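Local atomic coordinates of pumilio domain-containing protein C56F2.08c (PDB entry 6NX5), a protein that probably binds AU-rich stretches in the 3' untranslated regions of mRNAs, and is represented here by its RNA recognition motif (RRM) domain alone. Residues M5-N10 / S37-A42; S9-G14 / P63-H68; V30-M35 / I43-S48; V54-L59 / V71-A76. All coordinates share one frame; numbering follows the deposited sequence.

Interaction 1: residues M5-N10 / S37-A42; sequences MLYVSN and SPDNSA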
loop_
_atom_site.group_PDB
_atom_site.type_symbol
_atom_site.label_atom_id
_atom_site.label_comp_id
_atom_site.label_asym_id
_atom_site.label_seq_id
_atom_site.Cartn_x
_atom_site.Cartn_y
_atom_site.Cartn_z
ATOM N N MET A 5 -3.751 -7.293 -1.107
ATOM C CA MET A 5 -3.715 -5.856 -0.863
ATOM C C MET A 5 -4.068 -5.099 -2.131
ATOM O O MET A 5 -3.540 -5.404 -3.210
ATOM C CB MET A 5 -2.335 -5.402 -0.390
ATOM C CG MET A 5 -1.903 -6.025 0.923
ATOM S SD MET A 5 -2.727 -5.146 2.263
ATOM C CE MET A 5 -1.660 -5.465 3.645
ATOM N N LEU A 6 -4.943 -4.112 -1.979
ATOM C CA LEU A 6 -5.278 -3.158 -3.037
ATOM C C LEU A 6 -4.772 -1.790 -2.631
ATOM O O LEU A 6 -5.028 -1.340 -1.505
ATOM C CB LEU A 6 -6.786 -3.085 -3.271
ATOM C CG LEU A 6 -7.504 -4.380 -3.654
ATOM C CD1 LEU A 6 -8.993 -4.136 -3.746
ATOM C CD2 LEU A 6 -7.001 -4.960 -4.963
ATOM N N TYR A 7 -4.062 -1.137 -3.545
ATOM C CA TYR A 7 -3.649 0.249 -3.391
ATOM C C TYR A 7 -4.650 1.116 -4.144
ATOM O O TYR A 7 -4.811 0.969 -5.357
ATOM C CB TYR A 7 -2.224 0.453 -3.914
ATOM C CG TYR A 7 -1.812 1.909 -3.963
ATOM C CD1 TYR A 7 -1.662 2.651 -2.801
ATOM C CD2 TYR A 7 -1.617 2.533 -5.177
ATOM C CE1 TYR A 7 -1.296 3.986 -2.857
ATOM C CE2 TYR A 7 -1.263 3.858 -5.244
ATOM C CZ TYR A 7 -1.107 4.574 -4.085
ATOM O OH TYR A 7 -0.741 5.894 -4.171
ATOM N N VAL A 8 -5.337 1.988 -3.416
ATOM C CA VAL A 8 -6.421 2.794 -3.966
ATOM C C VAL A 8 -5.960 4.242 -4.012
ATOM O O VAL A 8 -5.533 4.796 -2.993
ATOM C CB VAL A 8 -7.704 2.637 -3.128
ATOM C CG1 VAL A 8 -8.885 3.363 -3.791
ATOM C CG2 VAL A 8 -8.028 1.160 -2.919
ATOM N N SER A 9 -6.068 4.868 -5.185
ATOM C CA SER A 9 -5.612 6.240 -5.342
ATOM C C SER A 9 -6.664 7.059 -6.079
ATOM O O SER A 9 -7.623 6.533 -6.658
ATOM C CB SER A 9 -4.248 6.308 -6.057
ATOM O OG SER A 9 -4.249 5.641 -7.304
ATOM N N ASN A 10 -6.477 8.373 -6.014
ATOM C CA ASN A 10 -7.429 9.357 -6.546
ATOM C C ASN A 10 -8.775 9.265 -5.838
ATOM O O ASN A 10 -9.833 9.291 -6.467
ATOM C CB ASN A 10 -7.616 9.235 -8.059
ATOM C CG ASN A 10 -8.189 10.510 -8.657
ATOM O OD1 ASN A 10 -8.084 11.568 -8.043
ATOM N ND2 ASN A 10 -8.795 10.413 -9.838
ATOM N N SER A 37 -3.221 9.289 4.404
ATOM C CA SER A 37 -3.334 10.723 4.608
ATOM C C SER A 37 -1.957 11.315 4.908
ATOM O O SER A 37 -1.126 10.677 5.560
ATOM C CB SER A 37 -4.302 11.015 5.753
ATOM O OG SER A 37 -5.415 10.139 5.716
ATOM N N PRO A 38 -1.692 12.550 4.464
ATOM C CA PRO A 38 -2.663 13.464 3.857
ATOM C C PRO A 38 -2.909 13.238 2.368
ATOM O O PRO A 38 -3.642 14.023 1.758
ATOM C CB PRO A 38 -2.018 14.827 4.088
ATOM C CG PRO A 38 -0.565 14.538 3.951
ATOM C CD PRO A 38 -0.363 13.178 4.587
ATOM N N ASP A 39 -2.323 12.192 1.790
ATOM C CA ASP A 39 -2.611 11.892 0.396
ATOM C C ASP A 39 -4.006 11.281 0.263
ATOM O O ASP A 39 -4.552 10.684 1.196
ATOM C CB ASP A 39 -1.565 10.946 -0.189
ATOM C CG ASP A 39 -1.602 10.906 -1.703
ATOM O OD1 ASP A 39 -1.860 11.969 -2.312
ATOM O OD2 ASP A 39 -1.383 9.819 -2.283
ATOM N N ASN A 40 -4.588 11.447 -0.917
ATOM C CA ASN A 40 -5.911 10.907 -1.195
ATOM C C ASN A 40 -5.817 9.450 -1.640
ATOM O O ASN A 40 -6.350 9.065 -2.682
ATOM C CB ASN A 40 -6.626 11.768 -2.241
ATOM C CG ASN A 40 -5.883 11.845 -3.573
ATOM O OD1 ASN A 40 -4.657 11.768 -3.622
ATOM N ND2 ASN A 40 -6.637 12.007 -4.668
ATOM N N SER A 41 -5.133 8.622 -0.843
ATOM C CA SER A 41 -4.954 7.210 -1.170
ATOM C C SER A 41 -5.188 6.338 0.060
ATOM O O SER A 41 -5.210 6.811 1.200
ATOM C CB SER A 41 -3.553 6.936 -1.746
ATOM O OG SER A 41 -3.307 7.734 -2.889
ATOM N N ALA A 42 -5.368 5.040 -0.183
ATOM C CA ALA A 42 -5.618 4.096 0.897
ATOM C C ALA A 42 -5.181 2.703 0.461
ATOM O O ALA A 42 -4.892 2.449 -0.712
ATOM C CB ALA A 42 -7.097 4.091 1.311
HETATM O O HOH W 1 0.073 7.407 -2.381
HETATM O O HOH W 2 -3.871 9.587 -5.021
#
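Tyr7 and Ser41 meet beside a pair of backbone hydrogen bonds between Val8 and Ala42. In this antiparallel hydrogen-bonded pair Val8 N donates to Ala42 O over 2.8 Å, nearly straight at 171°, and Ala42 N returns a bond to Val8 O. The Tyr7 side chain leaves CB with CG anti to the backbone N (chi1 172°), which carries the ring along the 37-42 segment. CD1 comes within 3.9 Å of Ala42 O, and CE1 lies 3.9 Å from Ser41 CB, an approach oblique to the ring. CZ is 4.0 Å from Ser41 OG. At the tip, OH binds water 1, which lies in the ring plane and donates to Asp39 OD2. That carboxylate oxygen also accepts Ser41 OG at 2.9 Å, from above the carboxylate plane. Water 2 extends the network, accepting from Asn10 N at 3.0 Å and donating to Asn40 OD1 and Ser41 OG, while Asn40 ND2 turns to Leu11 O. A phenylalanine at Tyr7 would probably keep the packing on Ser41 but leave water 1 without its tyrosine mate and the ring no longer linked to Asp39. Residues 6-11 fit the RNP2 motif of RRM domains, whose aromatic residue commonly stacks on an RNA base. Here the Tyr7 ring stacks on Tyr7 of the second subunit. The chemistry thus divides into a direct backbone pairing and a water-mediated polar fringe, in which Asp39 links the loop to the hydroxyl of a ring probably suited to RNA.

Interaction 2: residues S9-G14 / P63-H68; sequences SNLPVG and PVFENH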
loop_
_atom_site.group_PDB
_atom_site.type_symbol
_atom_site.label_atom_id
_atom_site.label_comp_id
_atom_site.label_asym_id
_atom_site.label_seq_id
_atom_site.Cartn_x
_atom_site.Cartn_y
_atom_site.Cartn_z
ATOM N N SER A 9 -6.068 4.868 -5.185
ATOM C CA SER A 9 -5.612 6.240 -5.342
ATOM C C SER A 9 -6.664 7.059 -6.079
ATOM O O SER A 9 -7.623 6.533 -6.658
ATOM C CB SER A 9 -4.248 6.308 -6.057
ATOM O OG SER A 9 -4.249 5.641 -7.304
ATOM N N ASN A 10 -6.477 8.373 -6.014
ATOM C CA ASN A 10 -7.429 9.357 -6.546
ATOM C C ASN A 10 -8.775 9.265 -5.838
ATOM O O ASN A 10 -9.833 9.291 -6.467
ATOM C CB ASN A 10 -7.616 9.235 -8.059
ATOM C CG ASN A 10 -8.189 10.510 -8.657
ATOM O OD1 ASN A 10 -8.084 11.568 -8.043
ATOM N ND2 ASN A 10 -8.795 10.413 -9.838
ATOM N N LEU A 11 -8.738 9.122 -4.520
ATOM C CA LEU A 11 -9.939 9.314 -3.727
ATOM C C LEU A 11 -10.339 10.789 -3.730
ATOM O O LEU A 11 -9.486 11.666 -3.879
ATOM C CB LEU A 11 -9.709 8.864 -2.292
ATOM C CG LEU A 11 -9.372 7.389 -2.169
ATOM C CD1 LEU A 11 -9.008 7.055 -0.717
ATOM C CD2 LEU A 11 -10.542 6.559 -2.658
ATOM N N PRO A 12 -11.627 11.087 -3.569
ATOM C CA PRO A 12 -12.028 12.479 -3.324
ATOM C C PRO A 12 -11.340 12.997 -2.073
ATOM O O PRO A 12 -11.131 12.256 -1.112
ATOM C CB PRO A 12 -13.546 12.383 -3.137
ATOM C CG PRO A 12 -13.939 11.168 -3.888
ATOM C CD PRO A 12 -12.792 10.193 -3.709
ATOM N N VAL A 13 -10.969 14.280 -2.089
ATOM C CA VAL A 13 -10.322 14.841 -0.911
ATOM C C VAL A 13 -11.265 14.706 0.277
ATOM O O VAL A 13 -12.490 14.834 0.147
ATOM C CB VAL A 13 -9.896 16.301 -1.145
ATOM C CG1 VAL A 13 -9.036 16.405 -2.396
ATOM C CG2 VAL A 13 -11.104 17.217 -1.243
ATOM N N GLY A 14 -10.699 14.373 1.432
ATOM C CA GLY A 14 -11.496 14.169 2.623
ATOM C C GLY A 14 -12.179 12.824 2.746
ATOM O O GLY A 14 -12.947 12.634 3.695
ATOM N N PRO A 63 -15.457 6.289 -12.114
ATOM C CA PRO A 63 -15.889 7.419 -11.283
ATOM C C PRO A 63 -16.995 6.996 -10.332
ATOM O O PRO A 63 -18.179 7.217 -10.612
ATOM C CB PRO A 63 -16.384 8.454 -12.306
ATOM C CG PRO A 63 -15.966 7.913 -13.674
ATOM C CD PRO A 63 -15.880 6.429 -13.514
ATOM N N VAL A 64 -16.628 6.376 -9.203
ATOM C CA VAL A 64 -17.631 5.833 -8.290
ATOM C C VAL A 64 -18.137 6.855 -7.288
ATOM O O VAL A 64 -19.130 6.585 -6.595
ATOM C CB VAL A 64 -17.079 4.604 -7.540
ATOM C CG1 VAL A 64 -16.523 3.612 -8.524
ATOM C CG2 VAL A 64 -16.010 5.013 -6.559
ATOM N N PHE A 65 -17.500 8.019 -7.194
ATOM C CA PHE A 65 -17.921 9.102 -6.320
ATOM C C PHE A 65 -18.483 10.235 -7.165
ATOM O O PHE A 65 -18.075 10.433 -8.312
ATOM C CB PHE A 65 -16.757 9.627 -5.472
ATOM C CG PHE A 65 -16.195 8.614 -4.508
ATOM C CD1 PHE A 65 -15.095 7.847 -4.854
ATOM C CD2 PHE A 65 -16.753 8.449 -3.249
ATOM C CE1 PHE A 65 -14.569 6.909 -3.970
ATOM C CE2 PHE A 65 -16.224 7.517 -2.356
ATOM C CZ PHE A 65 -15.133 6.754 -2.719
ATOM N N GLU A 66 -19.429 10.974 -6.594
ATOM C CA GLU A 66 -20.042 12.065 -7.337
ATOM C C GLU A 66 -19.060 13.211 -7.527
ATOM O O GLU A 66 -18.275 13.533 -6.630
ATOM C CB GLU A 66 -21.292 12.573 -6.630
ATOM C CG GLU A 66 -22.073 13.545 -7.509
ATOM C CD GLU A 66 -23.280 14.150 -6.821
ATOM O OE1 GLU A 66 -23.477 13.895 -5.614
ATOM O OE2 GLU A 66 -24.030 14.885 -7.495
ATOM N N ASN A 67 -19.114 13.831 -8.715
ATOM C CA ASN A 67 -18.341 15.031 -9.045
ATOM C C ASN A 67 -16.845 14.819 -8.886
ATOM O O ASN A 67 -16.101 15.739 -8.530
ATOM C CB ASN A 67 -18.810 16.228 -8.221
ATOM C CG ASN A 67 -20.043 16.846 -8.798
ATOM O OD1 ASN A 67 -20.162 16.964 -10.017
ATOM N ND2 ASN A 67 -20.991 17.207 -7.940
ATOM N N HIS A 68 -16.395 13.603 -9.165
ATOM C CA HIS A 68 -14.994 13.256 -9.064
ATOM C C HIS A 68 -14.644 12.314 -10.203
ATOM O O HIS A 68 -15.474 11.514 -10.644
ATOM C CB HIS A 68 -14.692 12.613 -7.705
ATOM C CG HIS A 68 -13.257 12.251 -7.515
ATOM N ND1 HIS A 68 -12.233 13.159 -7.676
ATOM C CD2 HIS A 68 -12.673 11.079 -7.171
ATOM C CE1 HIS A 68 -11.078 12.558 -7.441
ATOM N NE2 HIS A 68 -11.318 11.296 -7.134
#
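Pro12 packs against two rings of the 63-68 loop, Phe65 and His68, its CG lying 3.5 Å from both Phe65 CG and His68 CD2. Over the Phe65 face the contact is a CH-pi interaction: Pro12 CD stands 3.8 Å from the ring centroid, 24° off the normal. Pro12 CA lies over the centre of one His68 face. The His68 ring, its CG anti to the backbone N (chi1 -179°), reaches across so that NE2 donates to Asn10 O at 2.6 Å. The acceptor is in the ring plane, whereas the donor stands 50° above the carbonyl plane. Asn10 OD1 comes 3.2 Å from His68 CE1, while its ND2 binds Pro70 O. Replacing His68 by an alanine would probably leave Asn10 O without this donor and strip Pro12 of one of its two rings. Further out, the type II turn from Phe65 to His68 brings both rings to the same proline, and Thr15 OG1 bonds Pro12 O. In this RRM domain the contact joins the loop between the first strand, 4-9, and the first helix to the loop between the second helix and the fourth strand, 72-75, beside helix 17-24, where Leu11 touches Ile20 and Phe65 touches Leu23.

Interaction 3: residues V30-M35 / I43-S48; sequences VKDIWM and IVSYES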
loop_
_atom_site.group_PDB
_atom_site.type_symbol
_atom_site.label_atom_id
_atom_site.label_comp_id
_atom_site.label_asym_id
_atom_site.label_seq_id
_atom_site.Cartn_x
_atom_site.Cartn_y
_atom_site.Cartn_z
ATOM N N VAL A 30 -13.903 -7.192 3.825
ATOM C CA VAL A 30 -12.723 -6.346 3.971
ATOM C C VAL A 30 -12.026 -6.678 5.282
ATOM O O VAL A 30 -12.639 -6.636 6.358
ATOM C CB VAL A 30 -13.110 -4.864 3.917
ATOM C CG1 VAL A 30 -11.893 -3.978 4.204
ATOM C CG2 VAL A 30 -13.742 -4.526 2.566
ATOM N N LYS A 31 -10.735 -6.985 5.204
ATOM C CA LYS A 31 -9.982 -7.419 6.375
ATOM C C LYS A 31 -9.386 -6.252 7.143
ATOM O O LYS A 31 -9.346 -6.283 8.377
ATOM C CB LYS A 31 -8.867 -8.389 5.960
ATOM C CG LYS A 31 -8.329 -9.268 7.091
ATOM C CD LYS A 31 -7.145 -8.638 7.799
ATOM C CE LYS A 31 -6.818 -9.367 9.100
ATOM N NZ LYS A 31 -5.943 -8.563 10.010
ATOM N N ASP A 32 -8.931 -5.220 6.439
ATOM C CA ASP A 32 -8.281 -4.082 7.066
ATOM C C ASP A 32 -8.279 -2.955 6.055
ATOM O O ASP A 32 -8.351 -3.194 4.845
ATOM C CB ASP A 32 -6.844 -4.407 7.491
ATOM C CG ASP A 32 -6.762 -5.030 8.869
ATOM O OD1 ASP A 32 -7.408 -4.515 9.805
ATOM O OD2 ASP A 32 -6.066 -6.055 9.007
ATOM N N ILE A 33 -8.193 -1.732 6.567
ATOM C CA ILE A 33 -8.046 -0.528 5.751
ATOM C C ILE A 33 -7.000 0.351 6.419
ATOM O O ILE A 33 -7.024 0.515 7.641
ATOM C CB ILE A 33 -9.371 0.241 5.595
ATOM C CG1 ILE A 33 -10.392 -0.631 4.872
ATOM C CG2 ILE A 33 -9.149 1.562 4.849
ATOM C CD1 ILE A 33 -11.801 -0.111 5.005
ATOM N N TRP A 34 -6.066 0.879 5.630
ATOM C CA TRP A 34 -5.122 1.897 6.076
ATOM C C TRP A 34 -5.270 3.134 5.199
ATOM O O TRP A 34 -5.408 3.026 3.978
ATOM C CB TRP A 34 -3.676 1.417 5.988
ATOM C CG TRP A 34 -3.351 0.226 6.819
ATOM C CD1 TRP A 34 -2.741 0.230 8.030
ATOM C CD2 TRP A 34 -3.583 -1.142 6.483
ATOM N NE1 TRP A 34 -2.586 -1.058 8.487
ATOM C CE2 TRP A 34 -3.101 -1.920 7.554
ATOM C CE3 TRP A 34 -4.158 -1.789 5.387
ATOM C CZ2 TRP A 34 -3.166 -3.308 7.557
ATOM C CZ3 TRP A 34 -4.214 -3.179 5.388
ATOM C CH2 TRP A 34 -3.725 -3.919 6.470
ATOM N N MET A 35 -5.233 4.313 5.811
ATOM C CA MET A 35 -5.306 5.562 5.068
ATOM C C MET A 35 -3.906 6.137 4.901
ATOM O O MET A 35 -3.105 6.115 5.837
ATOM C CB MET A 35 -6.198 6.576 5.787
ATOM C CG MET A 35 -7.610 6.070 6.023
ATOM S SD MET A 35 -8.479 5.677 4.497
ATOM C CE MET A 35 -8.625 7.320 3.777
ATOM N N ILE A 43 -5.103 1.808 1.444
ATOM C CA ILE A 43 -4.793 0.399 1.227
ATOM C C ILE A 43 -5.932 -0.413 1.808
ATOM O O ILE A 43 -6.366 -0.163 2.942
ATOM C CB ILE A 43 -3.462 -0.019 1.879
ATOM C CG1 ILE A 43 -2.315 0.744 1.232
ATOM C CG2 ILE A 43 -3.266 -1.531 1.718
ATOM C CD1 ILE A 43 -1.035 0.666 2.027
ATOM N N VAL A 44 -6.427 -1.375 1.026
ATOM C CA VAL A 44 -7.564 -2.201 1.405
ATOM C C VAL A 44 -7.137 -3.650 1.279
ATOM O O VAL A 44 -6.566 -4.039 0.252
ATOM C CB VAL A 44 -8.790 -1.949 0.511
ATOM C CG1 VAL A 44 -9.940 -2.847 0.937
ATOM C CG2 VAL A 44 -9.190 -0.483 0.519
ATOM N N SER A 45 -7.400 -4.450 2.308
ATOM C CA SER A 45 -7.031 -5.856 2.290
ATOM C C SER A 45 -8.258 -6.753 2.304
ATOM O O SER A 45 -9.252 -6.467 2.984
ATOM C CB SER A 45 -6.122 -6.217 3.475
ATOM O OG SER A 45 -6.835 -6.195 4.693
ATOM N N TYR A 46 -8.168 -7.836 1.536
ATOM C CA TYR A 46 -9.079 -8.970 1.572
ATOM C C TYR A 46 -8.275 -10.230 1.842
ATOM O O TYR A 46 -7.180 -10.407 1.290
ATOM C CB TYR A 46 -9.797 -9.181 0.248
ATOM C CG TYR A 46 -10.725 -8.104 -0.217
ATOM C CD1 TYR A 46 -10.299 -7.161 -1.140
ATOM C CD2 TYR A 46 -12.066 -8.078 0.181
ATOM C CE1 TYR A 46 -11.161 -6.186 -1.627
ATOM C CE2 TYR A 46 -12.940 -7.094 -0.306
ATOM C CZ TYR A 46 -12.485 -6.162 -1.204
ATOM O OH TYR A 46 -13.334 -5.193 -1.688
ATOM N N GLU A 47 -8.838 -11.153 2.619
ATOM C CA GLU A 47 -8.169 -12.440 2.766
ATOM C C GLU A 47 -8.185 -13.221 1.454
ATOM O O GLU A 47 -7.189 -13.864 1.105
ATOM C CB GLU A 47 -8.811 -13.255 3.893
ATOM C CG GLU A 47 -8.004 -14.468 4.325
ATOM C CD GLU A 47 -6.848 -14.124 5.252
ATOM O OE1 GLU A 47 -6.646 -14.853 6.248
ATOM O OE2 GLU A 47 -6.137 -13.130 4.986
ATOM N N SER A 48 -9.278 -13.142 0.685
ATOM C CA SER A 48 -9.428 -13.920 -0.550
ATOM C C SER A 48 -8.958 -13.153 -1.773
ATOM O O SER A 48 -9.430 -12.038 -2.035
ATOM C CB SER A 48 -10.881 -14.354 -0.785
ATOM O OG SER A 48 -11.441 -14.926 0.384
#
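Ile43 opens its side of the hairpin by pairing with Trp34: Ile43 N donates to Trp34 O at 2.8 Å, and Trp34 N to Ile43 O. Ile43 CG2 packs 3.8 Å from Trp34 CE3; it stands anti to the backbone N, while the indole, with CG beside its own backbone N (chi1 -61°), swings back over the strand and brings its edge near Ile43 O. That carbonyl also receives a CA-H contact from Ile33. Val44 turns to the other face with Ile33, and its CG1 meets Val30 CG1 at 4.0 Å. Ser45 comes next, and here the opposite strand is irregular. Lys31 N donates to Ser45 O at 2.7 Å and Ser45 N to Asp32 O at 3.0 Å, so two residues face one, with Lys31 in a helix-like conformation, as in a classic beta bulge. With the alternation broken there, the neighbouring side chains come together, and Lys31 NZ makes a salt bridge of 2.7 Å to Asp32 OD2, on the syn side of the carboxylate. Tyr46 follows, its CE2 lying 3.9 Å from Val30 CG2 and its hydroxyl bonded to Phe24 O. Beyond it the chain leaves the strand, and Ser48 takes the N-cap position of helix 49-59. The two strands run antiparallel at 159°. Strand 42-46 lies between strand 30-35 and strand 4-9, which contributes Met5 to the Trp34 and Ile43 face. Ile33 and Val44 face helix 17-24, and Tyr46 reaches helix 49-59. Trp34 and Met35 continue the sheet antiparallel into the second subunit.

Interaction 4: residues V54-L59 / V71-A76; sequences VARDAL and VQVMLA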
loop_
_atom_site.group_PDB
_atom_site.type_symbol
_atom_site.label_atom_id
_atom_site.label_comp_id
_atom_site.label_asym_id
_atom_site.label_seq_id
_atom_site.Cartn_x
_atom_site.Cartn_y
_atom_site.Cartn_z
ATOM N N VAL A 54 -12.043 -9.233 -8.071
ATOM C CA VAL A 54 -13.363 -8.746 -8.467
ATOM C C VAL A 54 -13.526 -7.276 -8.104
ATOM O O VAL A 54 -14.056 -6.487 -8.896
ATOM C CB VAL A 54 -14.459 -9.616 -7.832
ATOM C CG1 VAL A 54 -15.838 -8.924 -7.929
ATOM C CG2 VAL A 54 -14.489 -10.968 -8.539
ATOM N N ALA A 55 -13.076 -6.888 -6.905
ATOM C CA ALA A 55 -13.146 -5.486 -6.490
ATOM C C ALA A 55 -12.322 -4.594 -7.407
ATOM O O ALA A 55 -12.779 -3.520 -7.832
ATOM C CB ALA A 55 -12.670 -5.344 -5.038
ATOM N N ARG A 56 -11.096 -5.014 -7.720
ATOM C CA ARG A 56 -10.238 -4.237 -8.606
ATOM C C ARG A 56 -10.892 -4.052 -9.971
ATOM O O ARG A 56 -10.910 -2.946 -10.521
ATOM C CB ARG A 56 -8.875 -4.937 -8.727
ATOM C CG ARG A 56 -7.767 -4.096 -9.371
ATOM C CD ARG A 56 -7.783 -4.129 -10.899
ATOM N NE ARG A 56 -8.097 -5.460 -11.416
ATOM C CZ ARG A 56 -7.213 -6.442 -11.544
ATOM N NH1 ARG A 56 -5.948 -6.254 -11.221
ATOM N NH2 ARG A 56 -7.598 -7.617 -12.005
ATOM N N ASP A 57 -11.423 -5.135 -10.541
ATOM C CA ASP A 57 -12.091 -5.045 -11.838
ATOM C C ASP A 57 -13.308 -4.140 -11.773
ATOM O O ASP A 57 -13.616 -3.423 -12.739
ATOM C CB ASP A 57 -12.538 -6.432 -12.294
ATOM C CG ASP A 57 -11.396 -7.288 -12.766
ATOM O OD1 ASP A 57 -11.649 -8.474 -13.051
ATOM O OD2 ASP A 57 -10.257 -6.787 -12.841
ATOM N N ALA A 58 -14.049 -4.193 -10.666
ATOM C CA ALA A 58 -15.275 -3.402 -10.589
ATOM C C ALA A 58 -15.000 -1.915 -10.389
ATOM O O ALA A 58 -15.800 -1.080 -10.826
ATOM C CB ALA A 58 -16.160 -3.920 -9.467
ATOM N N LEU A 59 -13.887 -1.564 -9.741
ATOM C CA LEU A 59 -13.674 -0.193 -9.311
ATOM C C LEU A 59 -12.549 0.530 -10.027
ATOM O O LEU A 59 -12.576 1.767 -10.056
ATOM C CB LEU A 59 -13.404 -0.144 -7.799
ATOM C CG LEU A 59 -14.580 -0.574 -6.920
ATOM C CD1 LEU A 59 -14.151 -0.706 -5.452
ATOM C CD2 LEU A 59 -15.756 0.392 -7.060
ATOM N N VAL A 71 -11.544 6.694 -9.884
ATOM C CA VAL A 71 -10.690 6.122 -8.843
ATOM C C VAL A 71 -9.766 5.088 -9.473
ATOM O O VAL A 71 -10.108 4.427 -10.457
ATOM C CB VAL A 71 -11.535 5.501 -7.707
ATOM C CG1 VAL A 71 -12.378 4.344 -8.219
ATOM C CG2 VAL A 71 -10.646 5.015 -6.559
ATOM N N GLN A 72 -8.583 4.939 -8.894
ATOM C CA GLN A 72 -7.619 3.940 -9.330
ATOM C C GLN A 72 -7.495 2.867 -8.264
ATOM O O GLN A 72 -7.430 3.186 -7.071
ATOM C CB GLN A 72 -6.251 4.576 -9.574
ATOM C CG GLN A 72 -6.286 5.737 -10.560
ATOM C CD GLN A 72 -6.913 5.338 -11.875
ATOM O OE1 GLN A 72 -6.363 4.512 -12.601
ATOM N NE2 GLN A 72 -8.055 5.932 -12.202
ATOM N N VAL A 73 -7.487 1.605 -8.692
ATOM C CA VAL A 73 -7.320 0.465 -7.786
ATOM C C VAL A 73 -6.297 -0.480 -8.399
ATOM O O VAL A 73 -6.495 -0.968 -9.519
ATOM C CB VAL A 73 -8.644 -0.273 -7.520
ATOM C CG1 VAL A 73 -8.411 -1.446 -6.544
ATOM C CG2 VAL A 73 -9.711 0.701 -6.973
ATOM N N MET A 74 -5.222 -0.763 -7.651
ATOM C CA MET A 74 -4.144 -1.622 -8.118
ATOM C C MET A 74 -4.009 -2.800 -7.169
ATOM O O MET A 74 -3.877 -2.613 -5.953
ATOM C CB MET A 74 -2.833 -0.850 -8.215
ATOM C CG MET A 74 -2.873 0.264 -9.243
ATOM S SD MET A 74 -1.910 1.725 -8.781
ATOM C CE MET A 74 -0.293 1.008 -8.493
ATOM N N LEU A 75 -4.065 -3.999 -7.724
ATOM C CA LEU A 75 -3.879 -5.212 -6.939
ATOM C C LEU A 75 -2.393 -5.523 -6.834
ATOM O O LEU A 75 -1.725 -5.738 -7.854
ATOM C CB LEU A 75 -4.651 -6.354 -7.604
ATOM C CG LEU A 75 -4.414 -7.761 -7.096
ATOM C CD1 LEU A 75 -4.793 -7.873 -5.628
ATOM C CD2 LEU A 75 -5.248 -8.710 -7.951
ATOM N N ALA A 76 -1.883 -5.597 -5.602
ATOM C CA ALA A 76 -0.488 -5.973 -5.435
ATOM C C ALA A 76 -0.319 -7.457 -5.738
ATOM O O ALA A 76 -1.277 -8.234 -5.735
ATOM C CB ALA A 76 -0.002 -5.685 -4.006
HETATM O O HOH W 3 -4.169 -3.986 -10.689
#
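Leu59 and Val73 make the apolar centre of this helix-on-strand contact, Leu59 CB standing 3.9 Å from Val73 CG2. The other branch of the valine, CG1, set anti to the backbone N (chi1 -179°), reaches Arg56 CG at 3.9 Å, so the two methyls of Val73 serve residues almost one helical turn apart. Val71 adds a tighter touch, its CG1 coming 3.2 Å from Leu59 O near the end of the helix. The aliphatic part of Arg56 also lies against the strand backbone, CG being 3.4 Å from Val73 O, and farther along NH1 comes 3.8 Å from Leu75 CB, the two side chains crossing at about a right angle. Polar links between the segments are indirect: water 3, in the guanidinium plane, accepts from Arg56 NH1 at 2.9 Å and from Leu75 N. The charged interaction stays within the helix. Arg56, bent at chi2 and chi3, grips Asp57 side-on, NE and NH2 both donating to the single oxygen OD2, NH2 at 2.9 Å. Salt bridge and water together are likely to fix the rotation of the guanidinium group. This is the second helix of the RRM beta-alpha-beta-beta-alpha-beta fold packing on the last strand of its four-stranded sheet, the two running roughly antiparallel at 154°. Strand 72-75 is outermost on its side: Gln72 and Met74 bond to strand 4-9, while on the other edge Val73 N meets His60 ND1. Leu59 and Val73 also touch Phe24, so helix 17-24 closes the same hydrophobic core, and Leu75 packs on Ala52 and Ile53 of helix 49-59.

How the interactions relate
From the N terminus, strand 4-9 enters interaction 1 first, pairing with the start of strand 42-46 and closing a loop that includes helix 17-24. Interaction 2 begins from the same stretch but closes much later, at 63-68, and the whole hairpin of interaction 3 is nested inside its loop. Interactions 1 and 3 cross along the chain, their segments alternating, and Leu6 N to Val44 O links them. Interaction 4 follows both in series and crosses interaction 2; Ser9 N to Gln72 O joins strands 4-9 and 72-75. Together they tie the antiparallel sheet, in strand order 2-3-1-4, to helix 49-59 and the connecting loops.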